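Local coordinates for protein putative esterase (PDB 5VOL) that is a ferulic acid esterase of carbohydrate esterase family 1, probably releasing ferulate esterified to arabinoxylan, and carries calcium, at residues Cys219-Phe224 against Val247-His252. Numbering follows the deposited sequence.
Sequences CGDDDF and VRDGGH. With CA (calcium ion), chain Q.
The imidazole of H252 takes F224 CE1 over the centre of one face, in a T-shaped stack with the ring planes at 84°. At its edge D223 OD2 lies almost in the ring plane and accepts the bond from H252 ND1 (2.8 Å) through its syn lone pair. The carboxylate itself is turned 75° to the ring. With chi1 at -159° CG of D223 swings opposite the backbone N, which carries the carboxylate to the imidazole, and OD1 is tied to L225 N. A water that accepts from G220 N and donates to G251 O also donates to D223 OD2. The other ring nitrogen of H252, NE2, is hydrogen-bonded to S139 OG, consistent with the Ser-His-Asp triad of alpha/beta-hydrolases. A leucine at H252 would probably leave D223 OD2 without its ring donor and S139 without its imidazole partner.

Farther along, D222 N bonds G250 O and D221 N bonds R248 O, each 2.9 Å, joining the loops that follow strands 214-218 and 244-246. D221 grips calcium with both oxygens, and its OD1 (2.5 Å from calcium) also accepts a nearly straight hydrogen bond from G250 N. D222 OD2, D249 OD1 (2.3 Å from calcium), two waters and Q244 of the second subunit complete the shell. One pair of loops thus appears to serve two tasks: aligning the probable charge relay and, through calcium, fastening two subunits together.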
# COMPACT_ATOMS: atom_id res chain seq x y z
N CYS C 219 -0.24 -9.30 -12.75
CA CYS C 219 -0.56 -10.74 -12.63
C CYS C 219 0.06 -11.36 -11.38
O CYS C 219 1.23 -11.12 -11.08
CB CYS C 219 -0.08 -11.49 -13.88
SG CYS C 219 -0.55 -13.26 -13.94
N GLY C 220 -0.73 -12.16 -10.66
CA GLY C 220 -0.34 -12.65 -9.35
C GLY C 220 0.71 -13.75 -9.36
O GLY C 220 0.81 -14.50 -10.32
N ASP C 221 1.45 -13.87 -8.27
CA ASP C 221 2.53 -14.85 -8.23
C ASP C 221 2.00 -16.29 -8.26
O ASP C 221 2.72 -17.20 -8.66
CB ASP C 221 3.47 -14.62 -7.02
CG ASP C 221 2.82 -14.88 -5.66
OD1 ASP C 221 1.58 -14.83 -5.53
OD2 ASP C 221 3.59 -15.12 -4.69
N ASP C 222 0.74 -16.50 -7.88
CA ASP C 222 0.19 -17.85 -7.86
C ASP C 222 -0.77 -18.12 -9.03
O ASP C 222 -1.49 -19.12 -9.02
CB ASP C 222 -0.53 -18.11 -6.53
CG ASP C 222 0.35 -17.87 -5.33
OD1 ASP C 222 1.49 -18.39 -5.30
OD2 ASP C 222 -0.09 -17.14 -4.42
N ASP C 223 -0.76 -17.26 -10.03
CA ASP C 223 -1.63 -17.39 -11.19
C ASP C 223 -1.09 -18.35 -12.25
O ASP C 223 0.09 -18.30 -12.59
CB ASP C 223 -1.84 -16.01 -11.83
CG ASP C 223 -3.07 -15.95 -12.68
OD1 ASP C 223 -3.12 -16.65 -13.72
OD2 ASP C 223 -4.00 -15.19 -12.33
N PHE C 224 -1.96 -19.21 -12.78
CA PHE C 224 -1.54 -20.16 -13.82
C PHE C 224 -1.19 -19.44 -15.13
O PHE C 224 -0.52 -20.01 -15.98
CB PHE C 224 -2.62 -21.23 -14.06
CG PHE C 224 -3.79 -20.77 -14.90
CD1 PHE C 224 -4.59 -19.72 -14.48
CD2 PHE C 224 -4.10 -21.41 -16.09
CE1 PHE C 224 -5.68 -19.30 -15.24
CE2 PHE C 224 -5.19 -20.99 -16.85
CZ PHE C 224 -5.98 -19.93 -16.43
N VAL C 247 3.90 -8.06 -10.28
CA VAL C 247 3.49 -9.37 -9.83
C VAL C 247 3.20 -9.18 -8.35
O VAL C 247 4.11 -8.96 -7.56
CB VAL C 247 4.57 -10.44 -10.05
CG1 VAL C 247 4.13 -11.79 -9.46
CG2 VAL C 247 4.92 -10.54 -11.55
N ARG C 248 1.91 -9.18 -8.00
CA ARG C 248 1.50 -9.03 -6.61
C ARG C 248 1.13 -10.39 -6.03
O ARG C 248 1.05 -11.38 -6.76
CB ARG C 248 0.33 -8.06 -6.52
CG ARG C 248 0.67 -6.70 -7.14
CD ARG C 248 -0.49 -5.73 -7.00
NE ARG C 248 -1.59 -6.00 -7.93
CZ ARG C 248 -2.82 -6.36 -7.57
NH1 ARG C 248 -3.12 -6.54 -6.29
NH2 ARG C 248 -3.75 -6.53 -8.49
N ASP C 249 0.92 -10.45 -4.71
CA ASP C 249 0.44 -11.68 -4.09
C ASP C 249 -0.95 -12.06 -4.63
O ASP C 249 -1.86 -11.24 -4.69
CB ASP C 249 0.38 -11.53 -2.57
CG ASP C 249 0.13 -12.87 -1.86
OD1 ASP C 249 0.58 -13.93 -2.36
OD2 ASP C 249 -0.50 -12.86 -0.79
N GLY C 250 -1.11 -13.32 -5.01
CA GLY C 250 -2.44 -13.83 -5.32
C GLY C 250 -2.56 -14.67 -6.57
O GLY C 250 -1.59 -14.89 -7.30
N GLY C 251 -3.77 -15.13 -6.83
CA GLY C 251 -4.02 -15.96 -7.99
C GLY C 251 -5.10 -15.42 -8.91
O GLY C 251 -5.33 -14.21 -9.00
N HIS C 252 -5.75 -16.34 -9.61
CA HIS C 252 -6.73 -16.00 -10.64
C HIS C 252 -8.05 -15.78 -9.93
O HIS C 252 -8.95 -16.61 -10.03
CB HIS C 252 -6.84 -17.15 -11.67
CG HIS C 252 -7.15 -16.70 -13.06
ND1 HIS C 252 -6.27 -15.94 -13.81
CD2 HIS C 252 -8.22 -16.92 -13.86
CE1 HIS C 252 -6.80 -15.70 -15.00
NE2 HIS C 252 -7.98 -16.30 -15.05
CA CA Q . 1.76 -15.75 -3.21
O HOH W 1 -3.45 -13.02 -10.94
O HOH W 2 3.22 -17.93 -3.45
O HOH W 3 0.38 -16.92 -1.42